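Local coordinates for CysQ, sulfite synthesis pathway protein (Bacteroides thetaiotaomicron VPI-5482, PDB 3B8B) that probably converts adenosine 3',5'-bisphosphate to AMP and phosphate with the help of magnesium, as a member of the inositol monophosphatase superfamily, at residues I62-A67 with I103-D108; H188-A193 with E217-G222; T204-L209 with V237-A242. All coordinates share one frame; numbering follows the deposited sequence.

Contact 1: residues I62-A67 with I103-D108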
loop_
_atom_site.group_PDB
_atom_site.type_symbol
_atom_site.label_atom_id
_atom_site.label_comp_id
_atom_site.label_asym_id
_atom_site.label_seq_id
_atom_site.Cartn_x
_atom_site.Cartn_y
_atom_site.Cartn_z
ATOM N N ILE A 62 -18.371 7.979 2.548
ATOM C CA ILE A 62 -19.144 7.003 1.806
ATOM C C ILE A 62 -18.216 6.070 1.016
ATOM O O ILE A 62 -18.359 4.854 1.056
ATOM C CB ILE A 62 -20.166 7.682 0.875
ATOM C CG1 ILE A 62 -21.192 8.496 1.691
ATOM C CG2 ILE A 62 -20.911 6.665 0.032
ATOM C CD1 ILE A 62 -22.057 9.408 0.826
ATOM N N ALA A 63 -17.234 6.639 0.322
ATOM C CA ALA A 63 -16.288 5.822 -0.437
ATOM C C ALA A 63 -15.518 4.856 0.451
ATOM O O ALA A 63 -15.326 3.692 0.074
ATOM C CB ALA A 63 -15.294 6.733 -1.205
ATOM N N ASP A 64 -15.041 5.337 1.600
ATOM C CA ASP A 64 -14.279 4.491 2.515
ATOM C C ASP A 64 -15.163 3.332 3.001
ATOM O O ASP A 64 -14.724 2.161 3.050
ATOM C CB ASP A 64 -13.747 5.326 3.683
ATOM C CG ASP A 64 -13.004 4.495 4.710
ATOM O OD1 ASP A 64 -11.827 4.158 4.485
ATOM O OD2 ASP A 64 -13.612 4.181 5.747
ATOM N N ARG A 65 -16.411 3.652 3.336
ATOM C CA ARG A 65 -17.344 2.610 3.804
ATOM C C ARG A 65 -17.635 1.593 2.709
ATOM O O ARG A 65 -17.589 0.382 2.963
ATOM C CB ARG A 65 -18.675 3.170 4.324
ATOM C CG ARG A 65 -19.619 2.045 4.808
ATOM C CD ARG A 65 -21.001 2.517 5.245
ATOM N NE ARG A 65 -21.629 3.463 4.322
ATOM C CZ ARG A 65 -22.341 3.154 3.243
ATOM N NH1 ARG A 65 -22.854 4.138 2.519
ATOM N NH2 ARG A 65 -22.556 1.889 2.882
ATOM N N LYS A 66 -17.943 2.056 1.502
ATOM C CA LYS A 66 -18.297 1.128 0.420
ATOM C C LYS A 66 -17.082 0.265 0.027
ATOM O O LYS A 66 -17.229 -0.923 -0.308
ATOM C CB LYS A 66 -18.871 1.869 -0.787
ATOM C CG LYS A 66 -20.211 2.533 -0.473
ATOM C CD LYS A 66 -21.076 2.732 -1.696
ATOM C CE LYS A 66 -22.549 3.060 -1.332
ATOM N NZ LYS A 66 -23.374 1.915 -0.796
ATOM N N ALA A 67 -15.892 0.864 0.064
ATOM C CA ALA A 67 -14.651 0.133 -0.206
ATOM C C ALA A 67 -14.436 -0.957 0.831
ATOM O O ALA A 67 -14.113 -2.100 0.494
ATOM C CB ALA A 67 -13.440 1.103 -0.241
ATOM N N ILE A 103 -4.424 -6.981 7.079
ATOM C CA ILE A 103 -4.338 -5.598 7.547
ATOM C C ILE A 103 -4.637 -4.703 6.346
ATOM O O ILE A 103 -3.918 -4.739 5.318
ATOM C CB ILE A 103 -2.978 -5.256 8.179
ATOM C CG1 ILE A 103 -2.661 -6.237 9.307
ATOM C CG2 ILE A 103 -3.015 -3.809 8.740
ATOM C CD1 ILE A 103 -1.413 -5.892 10.129
ATOM N N VAL A 104 -5.715 -3.927 6.481
ATOM C CA VAL A 104 -6.354 -3.256 5.335
ATOM C C VAL A 104 -6.611 -1.774 5.562
ATOM O O VAL A 104 -7.085 -1.390 6.624
ATOM C CB VAL A 104 -7.714 -3.931 5.065
ATOM C CG1 VAL A 104 -8.514 -3.172 3.989
ATOM C CG2 VAL A 104 -7.500 -5.413 4.664
ATOM N N ASP A 105 -6.284 -0.953 4.571
ATOM C CA ASP A 105 -6.829 0.401 4.498
ATOM C C ASP A 105 -7.587 0.510 3.188
ATOM O O ASP A 105 -6.980 0.535 2.126
ATOM C CB ASP A 105 -5.786 1.503 4.606
ATOM C CG ASP A 105 -6.424 2.894 4.723
ATOM O OD1 ASP A 105 -7.659 3.020 4.576
ATOM O OD2 ASP A 105 -5.667 3.874 5.005
ATOM N N PRO A 106 -8.910 0.546 3.274
ATOM C CA PRO A 106 -9.710 0.576 2.033
ATOM C C PRO A 106 -9.476 1.805 1.164
ATOM O O PRO A 106 -9.678 1.746 -0.051
ATOM C CB PRO A 106 -11.165 0.547 2.548
ATOM C CG PRO A 106 -11.058 -0.031 3.926
ATOM C CD PRO A 106 -9.769 0.510 4.467
ATOM N N LEU A 107 -9.045 2.911 1.762
ATOM C CA LEU A 107 -8.872 4.158 1.013
ATOM C C LEU A 107 -7.872 5.021 1.786
ATOM O O LEU A 107 -8.247 5.757 2.727
ATOM C CB LEU A 107 -10.198 4.875 0.824
ATOM C CG LEU A 107 -10.246 6.021 -0.196
ATOM C CD1 LEU A 107 -11.681 6.582 -0.306
ATOM C CD2 LEU A 107 -9.235 7.097 0.080
ATOM N N ASP A 108 -6.614 4.912 1.391
ATOM C CA ASP A 108 -5.548 5.759 1.947
ATOM C C ASP A 108 -5.316 6.973 1.051
ATOM O O ASP A 108 -5.275 6.861 -0.175
ATOM C CB ASP A 108 -4.226 5.033 2.097
ATOM C CG ASP A 108 -3.176 5.896 2.808
ATOM O OD1 ASP A 108 -3.500 6.460 3.881
ATOM O OD2 ASP A 108 -2.103 6.082 2.224
#
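A67 and A63, two small residues one helical turn apart, meet P106 and L107 where the chain turns a corner at these two residues, a worked example of small side chains allowing close approach: the CA atoms of D64 and L107 are 5.6 Å apart, those of A67 and P106 5.4 Å. The apolar part rests on two meetings. The CB of A67 lies 3.6 Å from CB of P106, and that of A63 lies 3.7 Å from CD1 of L107. L107 is extended, its CG anti to the backbone N (chi1 -167°), which carries CD1 along to the helix beside the start of D64.

In the conformer described, the D64 side chain crosses that of L107, OD1 merely lying 4.1 Å from its CB. The polar part turns on the same OD1, which stands 4.3 Å from OD1 of D105, an approach of like charges rather than a bond. D105 is occupied within its own segment: L107 N donates to D105 OD1 at 3.1 Å, arriving from above the carboxylate plane, 54° out of it. This Asx turn ties the corner together.

D105 to D108 open the DPLDGT signature of the family, in which D105, L107 and D108 are predicted to bind magnesium; E85 and D248, acidic neighbours of D64 and D105 respectively, are predicted ligands as well. Helix 20-43 packs on A63 and A67, while strand 121-128 pairs with strand 100-108 and H68 and I71, further along helix 59-75, extend the packing on P106.

Contact 2: residues H188-A193 with E217-G222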
loop_
_atom_site.group_PDB
_atom_site.type_symbol
_atom_site.label_atom_id
_atom_site.label_comp_id
_atom_site.label_asym_id
_atom_site.label_seq_id
_atom_site.Cartn_x
_atom_site.Cartn_y
_atom_site.Cartn_z
ATOM N N HIS A 188 21.738 8.595 -10.997
ATOM C CA HIS A 188 21.485 9.601 -10.010
ATOM C C HIS A 188 20.594 9.074 -8.905
ATOM O O HIS A 188 19.893 8.092 -9.080
ATOM C CB HIS A 188 20.985 10.893 -10.652
ATOM C CG HIS A 188 19.538 10.910 -10.991
ATOM N ND1 HIS A 188 19.032 10.371 -12.154
ATOM C CD2 HIS A 188 18.495 11.494 -10.359
ATOM C CE1 HIS A 188 17.728 10.572 -12.194
ATOM N NE2 HIS A 188 17.380 11.264 -11.121
ATOM N N PHE A 189 20.695 9.738 -7.765
ATOM C CA PHE A 189 20.019 9.348 -6.541
ATOM C C PHE A 189 18.661 10.020 -6.486
ATOM O O PHE A 189 18.559 11.233 -6.666
ATOM C CB PHE A 189 20.837 9.790 -5.346
ATOM C CG PHE A 189 20.298 9.326 -4.047
ATOM C CD1 PHE A 189 20.608 8.053 -3.576
ATOM C CD2 PHE A 189 19.467 10.140 -3.281
ATOM C CE1 PHE A 189 20.112 7.602 -2.362
ATOM C CE2 PHE A 189 18.956 9.674 -2.064
ATOM C CZ PHE A 189 19.277 8.405 -1.621
ATOM N N ILE A 190 17.631 9.249 -6.183
ATOM C CA ILE A 190 16.277 9.804 -6.097
ATOM C C ILE A 190 15.639 9.503 -4.745
ATOM O O ILE A 190 15.597 8.349 -4.320
ATOM C CB ILE A 190 15.354 9.252 -7.204
ATOM C CG1 ILE A 190 15.908 9.611 -8.588
ATOM C CG2 ILE A 190 13.871 9.737 -7.041
ATOM C CD1 ILE A 190 15.132 8.978 -9.724
ATOM N N ALA A 191 15.107 10.544 -4.104
ATOM C CA ALA A 191 14.312 10.396 -2.906
ATOM C C ALA A 191 12.877 10.783 -3.209
ATOM O O ALA A 191 12.618 11.630 -4.062
ATOM C CB ALA A 191 14.874 11.271 -1.751
ATOM N N VAL A 192 11.909 10.154 -2.547
ATOM C CA VAL A 192 10.502 10.506 -2.773
ATOM C C VAL A 192 9.862 11.002 -1.477
ATOM O O VAL A 192 10.121 10.487 -0.393
ATOM C CB VAL A 192 9.692 9.333 -3.420
ATOM C CG1 VAL A 192 9.697 8.100 -2.501
ATOM C CG2 VAL A 192 8.253 9.773 -3.798
ATOM N N ALA A 193 9.042 12.034 -1.624
ATOM C CA ALA A 193 8.312 12.688 -0.545
ATOM C C ALA A 193 6.843 12.795 -0.841
ATOM O O ALA A 193 6.392 12.684 -1.970
ATOM C CB ALA A 193 8.842 14.052 -0.318
ATOM N N GLU A 217 17.845 14.046 -6.986
ATOM C CA GLU A 217 16.527 14.488 -7.427
ATOM C C GLU A 217 15.482 14.086 -6.383
ATOM O O GLU A 217 15.550 13.008 -5.820
ATOM C CB GLU A 217 16.158 13.870 -8.782
ATOM C CG GLU A 217 14.761 14.297 -9.321
ATOM C CD GLU A 217 14.271 13.491 -10.515
ATOM O OE1 GLU A 217 14.871 12.437 -10.828
ATOM O OE2 GLU A 217 13.241 13.884 -11.130
ATOM N N LEU A 218 14.508 14.957 -6.163
ATOM C CA LEU A 218 13.349 14.645 -5.335
ATOM C C LEU A 218 12.144 14.473 -6.247
ATOM O O LEU A 218 11.962 15.261 -7.154
ATOM C CB LEU A 218 13.076 15.771 -4.348
ATOM C CG LEU A 218 13.687 15.611 -2.961
ATOM C CD1 LEU A 218 12.929 14.517 -2.171
ATOM C CD2 LEU A 218 15.202 15.294 -3.087
ATOM N N ILE A 219 11.338 13.460 -5.985
ATOM C CA ILE A 219 10.049 13.265 -6.641
ATOM C C ILE A 219 8.960 13.096 -5.575
ATOM O O ILE A 219 9.264 12.936 -4.404
ATOM C CB ILE A 219 10.079 12.090 -7.611
ATOM C CG1 ILE A 219 10.277 10.750 -6.883
ATOM C CG2 ILE A 219 11.151 12.333 -8.718
ATOM C CD1 ILE A 219 10.165 9.499 -7.740
ATOM N N SER A 220 7.692 13.179 -5.979
ATOM C CA SER A 220 6.618 13.067 -4.994
ATOM C C SER A 220 5.437 12.340 -5.588
ATOM O O SER A 220 5.189 12.416 -6.794
ATOM C CB SER A 220 6.177 14.429 -4.457
ATOM O OG SER A 220 5.638 15.257 -5.499
ATOM N N SER A 221 4.743 11.602 -4.739
ATOM C CA SER A 221 3.564 10.828 -5.155
ATOM C C SER A 221 2.692 10.633 -3.934
ATOM O O SER A 221 3.148 10.752 -2.786
ATOM C CB SER A 221 3.888 9.428 -5.733
ATOM O OG SER A 221 4.313 9.469 -7.079
ATOM N N GLY A 222 1.412 10.381 -4.197
ATOM C CA GLY A 222 0.452 10.180 -3.145
ATOM C C GLY A 222 0.538 8.812 -2.455
ATOM O O GLY A 222 0.880 7.801 -3.073
#
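H188 and E217 are brought together by different choices of torsion: the imidazole of H188 folds between its backbone N and carbonyl carbon (chi1 81°), whereas E217 runs straight out, CG anti to the backbone N. The result is a bond of 2.8 Å from H188 NE2 to E217 OE1. The carboxylate oxygen lies in the plane of the ring and is approached on its anti side, with the two planes turned 32° apart. CD1 of I190, running alongside E217, touches the same OE1 at 3.6 Å.

Beside this bond the backbones form a regular parallel ladder. E217 N donates to F189 O at 2.9 Å and A191 N to E217 O; I219 N then takes A191 O, and A193 N takes I219 O, before a weak bond from S221 N to A193 O ends the run. On the face carrying I190, V192, E217 and I219, CG2 of I190 meets I219 CG1 at 3.7 Å. On the other, A191 CB rests 3.8 Å from L218 CD1.

The strands are the two arms of a beta-alpha-beta unit: the connecting helix 200-212 packs over A191 and L218, and helix 225-232 covers V192 and I219 on the reverse face.

Contact 3: residues T204-L209 with V237-A242. With SO4 (sulfate ion), chain B.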
loop_
_atom_site.group_PDB
_atom_site.type_symbol
_atom_site.label_atom_id
_atom_site.label_comp_id
_atom_site.label_asym_id
_atom_site.label_seq_id
_atom_site.Cartn_x
_atom_site.Cartn_y
_atom_site.Cartn_z
ATOM N N THR A 204 14.449 17.436 7.486
ATOM C CA THR A 204 15.825 17.430 7.979
ATOM C C THR A 204 16.613 16.256 7.373
ATOM O O THR A 204 17.756 16.421 6.959
ATOM C CB THR A 204 15.829 17.383 9.528
ATOM O OG1 THR A 204 15.324 18.630 10.034
ATOM C CG2 THR A 204 17.293 17.211 10.096
ATOM N N TYR A 205 16.004 15.083 7.345
ATOM C CA TYR A 205 16.636 13.904 6.760
ATOM C C TYR A 205 16.876 14.133 5.257
ATOM O O TYR A 205 17.964 13.898 4.756
ATOM C CB TYR A 205 15.809 12.669 6.975
ATOM C CG TYR A 205 16.516 11.418 6.548
ATOM C CD1 TYR A 205 17.464 10.843 7.347
ATOM C CD2 TYR A 205 16.225 10.816 5.344
ATOM C CE1 TYR A 205 18.108 9.706 6.965
ATOM C CE2 TYR A 205 16.866 9.676 4.956
ATOM C CZ TYR A 205 17.816 9.137 5.759
ATOM O OH TYR A 205 18.474 7.998 5.379
ATOM N N ILE A 206 15.866 14.650 4.580
ATOM C CA ILE A 206 16.027 14.941 3.126
ATOM C C ILE A 206 17.145 15.967 2.867
ATOM O O ILE A 206 17.951 15.817 1.918
ATOM C CB ILE A 206 14.677 15.350 2.510
ATOM C CG1 ILE A 206 13.727 14.157 2.483
ATOM C CG2 ILE A 206 14.877 15.890 1.049
ATOM C CD1 ILE A 206 12.294 14.483 2.094
ATOM N N ALA A 207 17.234 17.016 3.695
ATOM C CA ALA A 207 18.306 17.987 3.583
ATOM C C ALA A 207 19.666 17.293 3.689
ATOM O O ALA A 207 20.593 17.620 2.937
ATOM C CB ALA A 207 18.154 19.120 4.647
ATOM N N ASP A 208 19.789 16.358 4.620
ATOM C CA ASP A 208 21.028 15.608 4.756
ATOM C C ASP A 208 21.315 14.717 3.538
ATOM O O ASP A 208 22.480 14.643 3.080
ATOM C CB ASP A 208 21.004 14.750 6.015
ATOM C CG ASP A 208 22.391 14.360 6.459
ATOM O OD1 ASP A 208 23.263 15.246 6.512
ATOM O OD2 ASP A 208 22.593 13.159 6.729
ATOM N N LEU A 209 20.282 14.059 3.017
ATOM C CA LEU A 209 20.436 13.255 1.773
ATOM C C LEU A 209 20.945 14.164 0.653
ATOM O O LEU A 209 21.807 13.775 -0.145
ATOM C CB LEU A 209 19.128 12.611 1.329
ATOM C CG LEU A 209 18.547 11.442 2.115
ATOM C CD1 LEU A 209 17.163 11.099 1.610
ATOM C CD2 LEU A 209 19.509 10.234 2.125
ATOM N N VAL A 237 15.120 5.942 -2.148
ATOM C CA VAL A 237 14.745 6.012 -0.733
ATOM C C VAL A 237 13.432 6.746 -0.564
ATOM O O VAL A 237 13.186 7.747 -1.239
ATOM C CB VAL A 237 15.855 6.662 0.138
ATOM C CG1 VAL A 237 16.085 8.119 -0.239
ATOM C CG2 VAL A 237 15.523 6.523 1.626
ATOM N N TYR A 238 12.607 6.231 0.345
ATOM C CA TYR A 238 11.397 6.893 0.808
ATOM C C TYR A 238 11.460 6.954 2.337
ATOM O O TYR A 238 11.145 5.952 2.994
ATOM C CB TYR A 238 10.148 6.176 0.321
ATOM C CG TYR A 238 8.869 6.604 1.001
ATOM C CD1 TYR A 238 8.670 7.937 1.384
ATOM C CD2 TYR A 238 7.860 5.689 1.282
ATOM C CE1 TYR A 238 7.504 8.325 2.037
ATOM C CE2 TYR A 238 6.698 6.062 1.941
ATOM C CZ TYR A 238 6.521 7.386 2.330
ATOM O OH TYR A 238 5.356 7.759 2.984
ATOM N N PRO A 239 11.907 8.090 2.877
ATOM C CA PRO A 239 11.953 8.248 4.336
ATOM C C PRO A 239 10.670 8.891 4.798
ATOM O O PRO A 239 10.197 9.861 4.175
ATOM C CB PRO A 239 13.159 9.160 4.532
ATOM C CG PRO A 239 13.119 10.073 3.297
ATOM C CD PRO A 239 12.494 9.269 2.188
ATOM N N ARG A 240 10.074 8.387 5.860
ATOM C CA ARG A 240 8.852 8.995 6.384
ATOM C C ARG A 240 9.001 9.118 7.898
ATOM O O ARG A 240 8.777 8.163 8.646
ATOM C CB ARG A 240 7.601 8.216 5.989
ATOM C CG ARG A 240 6.319 8.987 6.248
ATOM C CD ARG A 240 6.302 10.155 5.331
ATOM N NE ARG A 240 5.171 11.047 5.491
ATOM C CZ ARG A 240 3.986 10.849 4.916
ATOM N NH1 ARG A 240 3.757 9.755 4.200
ATOM N NH2 ARG A 240 3.019 11.753 5.061
ATOM N N PHE A 241 9.417 10.306 8.335
ATOM C CA PHE A 241 9.623 10.590 9.765
ATOM C C PHE A 241 8.405 11.346 10.280
ATOM O O PHE A 241 8.455 12.539 10.630
ATOM C CB PHE A 241 10.926 11.354 9.979
ATOM C CG PHE A 241 12.173 10.590 9.576
ATOM C CD1 PHE A 241 12.120 9.310 9.002
ATOM C CD2 PHE A 241 13.406 11.160 9.761
ATOM C CE1 PHE A 241 13.306 8.652 8.627
ATOM C CE2 PHE A 241 14.572 10.501 9.422
ATOM C CZ PHE A 241 14.521 9.266 8.845
ATOM N N ALA A 242 7.300 10.603 10.282
ATOM C CA ALA A 242 5.976 11.121 10.548
ATOM C C ALA A 242 5.154 9.925 11.006
ATOM O O ALA A 242 5.443 8.805 10.605
ATOM C CB ALA A 242 5.386 11.747 9.293
HETATM S S SO4 B . 0.529 10.387 2.408
HETATM O O1 SO4 B . 1.391 9.207 2.530
HETATM O O2 SO4 B . -0.852 9.914 2.248
HETATM O O3 SO4 B . 0.589 11.144 3.679
HETATM O O4 SO4 B . 0.910 11.289 1.375
#
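Y205 contributes more buried surface than any other residue here, its ring laid against both P239 and F241, which approach from the same side, by a CG anti to the backbone N (chi1 -172°). F241 comes over one face: its CZ stands 3.6 Å above the plane of the Y205 ring, offset toward the rim, with the ring planes inclined at 53°. F241 CE2 also reaches Y205 CB at 3.5 Å. P239 takes the CD2 side, its CB 3.6 Å from Y205 CD2. An alanine here would probably open a gap where the ring lay, leaving P239 CB and F241 CZ without their partner. One turn on, L209 and V237 meet tip to tip, CD1 to CG1 at 3.7 Å.

R240 serves a different partner. Its NH1 gives bonds to Y238 OH at 2.8 Å and to sulfate O1, while NH2 grips O3 of the same ion at 2.9 Å; S194 and K226 also hydrogen-bond to this anion, probably taken from the crystallisation liquor.

V237, P239 and F241, alternate residues on one side of their segment, present an apolar strip to helix 200-212: classic helix-on-sheet packing, in keeping with the layered alpha/beta architecture of the inositol monophosphatase fold.

Contacts 2 and 3 are neighbours, their centres about 10 Å apart, and helix 200-212, which carries one side of contact 3, connects the two strands of contact 2. Their segments also join directly: V192 N lies 3.0 Å from V237 O, a probable hydrogen bond that carries the parallel pair on toward strand 238-240. Contact 1 stands apart, its centre about 27 Å from that of contact 2 and about 28 Å from that of contact 3, and it holds D105, L107 and D108 among the predicted magnesium ligands. The sulfate bound by R240 lies in the intervening region, its O2 4.0 Å from D108 OD2. The anion thus lies between R240 of contact 3 and D108 of contact 1.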